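Local coordinates for protein thiol-disulfide isomerase and thioredoxins (Corynebacterium glutamicum, PDB 3LOR) that is thought to act as a thiol-disulfide oxidoreductase or isomerase of the thioredoxin superfamily and can bind calcium, at residues Leu4-Glu16 with Ile124-Val136. Numbering follows the deposited sequence.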
ATOM      1  N   LEU A   4      25.229  16.470  23.382  1.00 26.86           N
ATOM      2  CA  LEU A   4      24.388  15.554  24.116  1.00 26.81           C
ATOM      3  C   LEU A   4      24.351  15.999  25.535  1.00 26.59           C
ATOM      4  O   LEU A   4      23.454  15.683  26.273  1.00 26.70           O
ATOM      5  CB  LEU A   4      24.970  14.172  24.074  1.00 27.08           C
ATOM      6  CG  LEU A   4      24.670  13.433  22.814  1.00 27.76           C
ATOM      7  CD1 LEU A   4      24.268  12.073  23.185  1.00 28.25           C
ATOM      8  CD2 LEU A   4      23.558  14.143  22.207  1.00 28.75           C
ATOM      9  N   ASP A   5      25.372  16.726  25.938  1.00 26.19           N
ATOM     10  CA  ASP A   5      25.438  17.271  27.284  1.00 25.80           C
ATOM     11  C   ASP A   5      24.297  18.256  27.470  1.00 25.20           C
ATOM     12  O   ASP A   5      23.721  18.383  28.524  1.00 25.37           O
ATOM     13  CB  ASP A   5      26.798  17.910  27.542  1.00 25.91           C
ATOM     14  N   ASN A   6      23.990  18.949  26.399  1.00 23.91           N
ATOM     15  CA  ASN A   6      22.877  19.859  26.353  1.00 22.76           C
ATOM     16  C   ASN A   6      21.468  19.262  26.287  1.00 21.78           C
ATOM     17  O   ASN A   6      20.498  19.941  26.535  1.00 21.65           O
ATOM     18  CB  ASN A   6      23.108  20.864  25.240  1.00 22.89           C
ATOM     19  CG  ASN A   6      24.433  21.567  25.377  1.00 23.31           C
ATOM     20  OD1 ASN A   6      24.908  21.770  26.470  1.00 23.63           O
ATOM     21  ND2 ASN A   6      25.035  21.922  24.265  1.00 23.62           N
ATOM     22  N   ALA A   7      21.353  18.003  25.921  1.00 20.48           N
ATOM     23  CA  ALA A   7      20.045  17.429  25.740  1.00 19.17           C
ATOM     24  C   ALA A   7      19.305  17.257  27.053  1.00 17.86           C
ATOM     25  O   ALA A   7      19.843  16.808  28.013  1.00 17.91           O
ATOM     26  CB  ALA A   7      20.152  16.162  25.039  1.00 19.34           C
ATOM     27  N   PRO A   8      18.058  17.647  27.066  1.00 16.63           N
ATOM     28  CA  PRO A   8      17.181  17.485  28.210  1.00 15.64           C
ATOM     29  C   PRO A   8      16.734  16.070  28.379  1.00 14.96           C
ATOM     30  O   PRO A   8      16.598  15.396  27.405  1.00 14.24           O
ATOM     31  CB  PRO A   8      15.989  18.299  27.805  1.00 15.47           C
ATOM     32  CG  PRO A   8      15.927  18.110  26.394  1.00 16.03           C
ATOM     33  CD  PRO A   8      17.309  18.089  25.898  1.00 16.59           C
ATOM     34  N   LEU A   9      16.488  15.660  29.607  1.00 14.50           N
ATOM     35  CA  LEU A   9      15.924  14.366  29.920  1.00 14.18           C
ATOM     36  C   LEU A   9      14.473  14.288  29.575  1.00 13.95           C
ATOM     37  O   LEU A   9      13.783  15.245  29.649  1.00 13.90           O
ATOM     38  CB  LEU A   9      16.098  14.048  31.382  1.00 14.05           C
ATOM     39  CG  LEU A   9      17.492  13.958  31.954  1.00 14.42           C
ATOM     40  CD1 LEU A   9      17.442  14.132  33.395  1.00 14.61           C
ATOM     41  CD2 LEU A   9      18.088  12.669  31.663  1.00 14.40           C
ATOM     42  N   LEU A  10      14.005  13.120  29.234  1.00 13.45           N
ATOM     43  CA  LEU A  10      12.608  12.952  29.021  1.00 13.13           C
ATOM     44  C   LEU A  10      11.865  12.971  30.351  1.00 13.03           C
ATOM     45  O   LEU A  10      12.164  12.225  31.230  1.00 12.48           O
ATOM     46  CB  LEU A  10      12.393  11.649  28.306  1.00 13.15           C
ATOM     47  CG  LEU A  10      10.991  11.170  28.087  1.00 13.78           C
ATOM     48  CD1 LEU A  10      10.342  12.002  27.097  1.00 13.49           C
ATOM     49  CD2 LEU A  10      10.996   9.792  27.649  1.00 15.46           C
ATOM     50  N   GLU A  11      10.908  13.874  30.459  1.00 13.43           N
ATOM     51  CA  GLU A  11      10.031  13.988  31.597  1.00 14.76           C
ATOM     52  C   GLU A  11       8.586  14.180  31.189  1.00 15.17           C
ATOM     53  O   GLU A  11       8.147  15.273  30.922  1.00 14.77           O
ATOM     54  CB  GLU A  11      10.443  15.136  32.500  1.00 14.91           C
ATOM     55  CG  GLU A  11      11.894  15.318  32.734  1.00 16.35           C
ATOM     56  CD  GLU A  11      12.394  14.503  33.878  1.00 18.52           C
ATOM     57  OE1 GLU A  11      13.509  14.708  34.322  1.00 16.93           O
ATOM     58  OE2 GLU A  11      11.651  13.654  34.318  1.00 20.67           O
ATOM     59  N   LEU A  12       7.842  13.105  31.160  1.00 15.28           N
ATOM     60  CA  LEU A  12       6.452  13.192  30.859  1.00 15.03           C
ATOM     61  C   LEU A  12       5.727  13.823  32.017  1.00 15.04           C
ATOM     62  O   LEU A  12       6.007  13.486  33.118  1.00 15.67           O
ATOM     63  CB  LEU A  12       5.924  11.803  30.614  1.00 15.36           C
ATOM     64  CG  LEU A  12       6.523  11.068  29.434  1.00 14.77           C
ATOM     65  CD1 LEU A  12       5.877   9.801  29.179  1.00 13.89           C
ATOM     66  CD2 LEU A  12       6.466  11.912  28.246  1.00 13.24           C
ATOM     67  N   ASP A  13       4.809  14.745  31.772  1.00 14.92           N
ATOM     68  CA  ASP A  13       3.925  15.205  32.821  1.00 14.38           C
ATOM     69  C   ASP A  13       2.606  14.521  32.581  1.00 13.88           C
ATOM     70  O   ASP A  13       1.950  14.797  31.633  1.00 13.49           O
ATOM     71  CB  ASP A  13       3.720  16.718  32.813  1.00 14.73           C
ATOM     72  CG  ASP A  13       4.990  17.524  32.945  1.00 15.64           C
ATOM     73  OD1 ASP A  13       5.896  17.211  33.691  1.00 17.26           O
ATOM     74  OD2 ASP A  13       5.059  18.534  32.277  1.00 17.13           O
ATOM     75  N   VAL A  14       2.233  13.612  33.457  1.00 13.53           N
ATOM     76  CA  VAL A  14       1.082  12.764  33.222  1.00 13.61           C
ATOM     77  C   VAL A  14      -0.077  12.925  34.187  1.00 13.73           C
ATOM     78  O   VAL A  14       0.092  12.776  35.356  1.00 14.01           O
ATOM     79  CB  VAL A  14       1.540  11.331  33.325  1.00 13.92           C
ATOM     80  CG1 VAL A  14       0.446  10.382  33.201  1.00 12.53           C
ATOM     81  CG2 VAL A  14       2.629  11.080  32.397  1.00 13.48           C
ATOM     82  N   GLN A  15      -1.264  13.231  33.699  1.00 13.69           N
ATOM     83  CA  GLN A  15      -2.433  13.180  34.551  1.00 12.84           C
ATOM     84  C   GLN A  15      -2.797  11.783  35.014  1.00 12.74           C
ATOM     85  O   GLN A  15      -3.048  11.584  36.167  1.00 12.44           O
ATOM     86  CB  GLN A  15      -3.617  13.868  33.900  1.00 13.15           C
ATOM     87  CG  GLN A  15      -4.969  13.567  34.476  1.00 13.80           C
ATOM     88  CD  GLN A  15      -6.080  14.313  33.791  1.00 15.68           C
ATOM     89  OE1 GLN A  15      -6.496  13.967  32.731  1.00 18.70           O
ATOM     90  NE2 GLN A  15      -6.563  15.339  34.414  1.00 17.86           N
ATOM     91  N   GLU A  16      -2.827  10.821  34.122  1.00 12.07           N
ATOM     92  CA  GLU A  16      -3.040   9.452  34.520  1.00 12.31           C
ATOM     93  C   GLU A  16      -2.572   8.445  33.492  1.00 12.41           C
ATOM     94  O   GLU A  16      -2.493   8.753  32.342  1.00 11.96           O
ATOM     95  CB  GLU A  16      -4.513   9.226  34.809  1.00 12.85           C
ATOM     96  CG  GLU A  16      -5.391   9.597  33.669  1.00 14.30           C
ATOM     97  CD  GLU A  16      -6.842   9.511  33.983  1.00 17.35           C
ATOM     98  OE1 GLU A  16      -7.449  10.568  34.183  1.00 18.02           O
ATOM     99  OE2 GLU A  16      -7.383   8.398  34.007  1.00 19.39           O
ATOM    100  N   ILE A 124       6.478  12.259  17.396  1.00 13.35           N
ATOM    101  CA  ILE A 124       7.281  11.271  18.051  1.00 13.78           C
ATOM    102  C   ILE A 124       8.393  11.888  18.848  1.00 13.46           C
ATOM    103  O   ILE A 124       8.981  12.825  18.441  1.00 13.93           O
ATOM    104  CB  ILE A 124       7.821  10.260  17.082  1.00 13.93           C
ATOM    105  CG1 ILE A 124       6.697   9.657  16.304  1.00 15.12           C
ATOM    106  CG2 ILE A 124       8.386   9.123  17.767  1.00 14.55           C
ATOM    107  CD1 ILE A 124       7.121   8.526  15.533  1.00 16.81           C
ATOM    108  N   ILE A 125       8.624  11.361  20.016  1.00 12.86           N
ATOM    109  CA  ILE A 125       9.758  11.699  20.775  1.00 12.85           C
ATOM    110  C   ILE A 125      10.543  10.421  20.974  1.00 13.08           C
ATOM    111  O   ILE A 125      10.015   9.447  21.452  1.00 12.47           O
ATOM    112  CB  ILE A 125       9.348  12.289  22.136  1.00 13.60           C
ATOM    113  CG1 ILE A 125       8.486  13.521  21.979  1.00 12.77           C
ATOM    114  CG2 ILE A 125      10.517  12.602  22.959  1.00 12.32           C
ATOM    115  CD1 ILE A 125       7.912  13.974  23.212  1.00 13.53           C
ATOM    116  N   LEU A 126      11.811  10.452  20.613  1.00 13.05           N
ATOM    117  CA  LEU A 126      12.732   9.382  20.926  1.00 13.18           C
ATOM    118  C   LEU A 126      13.726   9.772  21.972  1.00 13.21           C
ATOM    119  O   LEU A 126      14.306  10.787  21.898  1.00 14.63           O
ATOM    120  CB  LEU A 126      13.465   8.895  19.707  1.00 12.95           C
ATOM    121  CG  LEU A 126      12.656   8.527  18.494  1.00 13.95           C
ATOM    122  CD1 LEU A 126      13.503   8.361  17.335  1.00 13.15           C
ATOM    123  CD2 LEU A 126      11.801   7.369  18.706  1.00 13.03           C
ATOM    124  N   ALA A 127      13.865   8.941  22.968  1.00 13.47           N
ATOM    125  CA  ALA A 127      14.885   9.088  23.966  1.00 13.66           C
ATOM    126  C   ALA A 127      15.810   7.896  23.968  1.00 13.43           C
ATOM    127  O   ALA A 127      15.433   6.820  23.629  1.00 12.93           O
ATOM    128  CB  ALA A 127      14.299   9.289  25.296  1.00 13.54           C
ATOM    129  N   ASP A 128      17.045   8.139  24.353  1.00 13.07           N
ATOM    130  CA  ASP A 128      18.065   7.111  24.420  1.00 12.41           C
ATOM    131  C   ASP A 128      18.062   6.298  25.702  1.00 12.35           C
ATOM    132  O   ASP A 128      17.266   6.491  26.533  1.00 11.86           O
ATOM    133  CB  ASP A 128      19.453   7.637  24.081  1.00 12.14           C
ATOM    134  CG  ASP A 128      19.959   8.657  25.051  1.00 13.30           C
ATOM    135  OD1 ASP A 128      20.672   9.535  24.634  1.00 13.82           O
ATOM    136  OD2 ASP A 128      19.643   8.606  26.219  1.00 12.74           O
ATOM    137  N   ARG A 129      19.011   5.400  25.814  1.00 12.64           N
ATOM    138  CA  ARG A 129      19.185   4.514  26.956  1.00 13.27           C
ATOM    139  C   ARG A 129      19.489   5.210  28.290  1.00 13.12           C
ATOM    140  O   ARG A 129      19.236   4.673  29.317  1.00 12.68           O
ATOM    141  CB  ARG A 129      20.214   3.443  26.660  1.00 13.07           C
ATOM    142  CG  ARG A 129      19.781   2.457  25.639  1.00 14.45           C
ATOM    143  CD  ARG A 129      20.654   1.271  25.681  1.00 15.52           C
ATOM    144  NE  ARG A 129      20.860   0.629  24.409  1.00 17.27           N
ATOM    145  CZ  ARG A 129      20.265  -0.484  24.056  1.00 18.67           C
ATOM    146  NH1 ARG A 129      19.407  -1.037  24.856  1.00 19.66           N
ATOM    147  NH2 ARG A 129      20.502  -1.019  22.895  1.00 18.00           N
ATOM    148  N   LYS A 130      19.986   6.425  28.239  1.00 12.87           N
ATOM    149  CA  LYS A 130      20.132   7.221  29.447  1.00 13.33           C
ATOM    150  C   LYS A 130      18.970   8.159  29.703  1.00 12.92           C
ATOM    151  O   LYS A 130      19.015   8.942  30.594  1.00 12.63           O
ATOM    152  CB  LYS A 130      21.443   7.969  29.508  1.00 12.87           C
ATOM    153  CG  LYS A 130      22.500   7.375  28.728  1.00 13.87           C
ATOM    154  CD  LYS A 130      23.633   7.012  29.568  1.00 16.96           C
ATOM    155  CE  LYS A 130      24.923   7.206  28.815  1.00 17.45           C
ATOM    156  NZ  LYS A 130      26.087   6.532  29.396  1.00 16.85           N
ATOM    157  N   GLY A 131      17.915   8.026  28.926  1.00 13.31           N
ATOM    158  CA  GLY A 131      16.737   8.825  29.094  1.00 13.06           C
ATOM    159  C   GLY A 131      16.759  10.210  28.532  1.00 13.95           C
ATOM    160  O   GLY A 131      15.995  11.035  28.878  1.00 14.35           O
ATOM    161  N   ARG A 132      17.628  10.470  27.608  1.00 13.96           N
ATOM    162  CA  ARG A 132      17.642  11.804  27.102  1.00 14.66           C
ATOM    163  C   ARG A 132      17.064  11.940  25.713  1.00 14.15           C
ATOM    164  O   ARG A 132      17.212  11.074  24.930  1.00 15.08           O
ATOM    165  CB  ARG A 132      18.986  12.477  27.341  1.00 14.81           C
ATOM    166  CG  ARG A 132      20.048  12.185  26.433  1.00 17.21           C
ATOM    167  CD  ARG A 132      21.374  12.187  27.151  1.00 17.96           C
ATOM    168  NE  ARG A 132      22.144  11.065  26.683  1.00 20.61           N
ATOM    169  CZ  ARG A 132      23.454  10.930  26.746  1.00 23.09           C
ATOM    170  NH1 ARG A 132      24.219  11.843  27.292  1.00 23.43           N
ATOM    171  NH2 ARG A 132      24.001   9.849  26.258  1.00 24.79           N
ATOM    172  N   ILE A 133      16.340  13.007  25.466  1.00 13.63           N
ATOM    173  CA  ILE A 133      15.642  13.193  24.222  1.00 13.34           C
ATOM    174  C   ILE A 133      16.605  13.432  23.088  1.00 14.10           C
ATOM    175  O   ILE A 133      17.468  14.256  23.169  1.00 13.82           O
ATOM    176  CB  ILE A 133      14.658  14.330  24.352  1.00 13.50           C
ATOM    177  CG1 ILE A 133      13.540  13.911  25.262  1.00 12.26           C
ATOM    178  CG2 ILE A 133      14.061  14.716  23.037  1.00 12.97           C
ATOM    179  CD1 ILE A 133      12.868  14.976  25.824  1.00 14.00           C
ATOM    180  N   ARG A 134      16.462  12.645  22.051  1.00 14.10           N
ATOM    181  CA  ARG A 134      17.348  12.729  20.931  1.00 14.32           C
ATOM    182  C   ARG A 134      16.722  13.148  19.629  1.00 14.75           C
ATOM    183  O   ARG A 134      17.391  13.651  18.782  1.00 14.42           O
ATOM    184  CB  ARG A 134      18.107  11.434  20.779  1.00 13.97           C
ATOM    185  CG  ARG A 134      18.805  11.018  22.009  1.00 14.08           C
ATOM    186  CD  ARG A 134      20.110  11.686  22.184  1.00 14.16           C
ATOM    187  NE  ARG A 134      21.006  11.390  21.095  1.00 13.33           N
ATOM    188  CZ  ARG A 134      21.821  10.357  21.055  1.00 12.34           C
ATOM    189  NH1 ARG A 134      21.884   9.529  22.050  1.00 10.31           N
ATOM    190  NH2 ARG A 134      22.579  10.174  20.017  1.00  9.56           N
ATOM    191  N   GLN A 135      15.438  12.912  19.473  1.00 15.26           N
ATOM    192  CA  GLN A 135      14.691  13.364  18.327  1.00 14.95           C
ATOM    193  C   GLN A 135      13.293  13.730  18.677  1.00 14.72           C
ATOM    194  O   GLN A 135      12.695  13.067  19.436  1.00 14.40           O
ATOM    195  CB  GLN A 135      14.594  12.266  17.302  1.00 15.32           C
ATOM    196  CG  GLN A 135      15.831  11.970  16.598  1.00 18.24           C
ATOM    197  CD  GLN A 135      16.094  12.893  15.463  1.00 19.92           C
ATOM    198  OE1 GLN A 135      15.202  13.446  14.868  1.00 21.17           O
ATOM    199  NE2 GLN A 135      17.329  13.046  15.154  1.00 21.09           N
ATOM    200  N   VAL A 136      12.781  14.786  18.078  1.00 14.41           N
ATOM    201  CA  VAL A 136      11.392  15.117  18.114  1.00 14.26           C
ATOM    202  C   VAL A 136      10.956  15.383  16.708  1.00 14.22           C
ATOM    203  O   VAL A 136      11.499  16.234  16.076  1.00 13.69           O
ATOM    204  CB  VAL A 136      11.136  16.344  18.931  1.00 14.40           C
ATOM    205  CG1 VAL A 136       9.717  16.624  18.985  1.00 13.57           C
ATOM    206  CG2 VAL A 136      11.649  16.180  20.265  1.00 14.46           C
TER
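Two backbone hydrogen bonds join L9's neighbours to the chain around R132: I133 N donates to P8 O (3.1 Å, 165° at the hydrogen) and L10 N to G131 O (2.9 Å, 172°). They bracket a single beta bridge, L9 to R132, just ahead of outermost strand 133-138; the N-terminal segment thus runs along hairpin 123-138, with its type I turn D128-G131, at the margin of the thioredoxin-like sheet. Apolar contacts follow on the face lined by I125, A127 and I133. L10 sets CD2 4.1 Å from A127 CB and CD1 4.2 Å from I125 CG2 because its CG lies opposite the backbone N (chi1 174°); its side chain crosses that of I133 at about a right angle and touches V33 of strand 32-38, which pairs with strand 123-127. Farther out, L4 CD1 sits over two guanidinium centres, 3.8 Å above the plane of R132 and 3.6 Å above that of R134. Within the hairpin, D128 OD1 accepts R132 NE through its syn lone pair and R134 NH1 (2.9 Å) through its anti one. R134 NH2 makes a second salt bridge, with E156 near the C-terminus. Backbone bonds and buried L10 tie the N-terminal arm to the hairpin, while L4 rests on arginines whose charge is probably in part balanced by D128 and, for R134, E156.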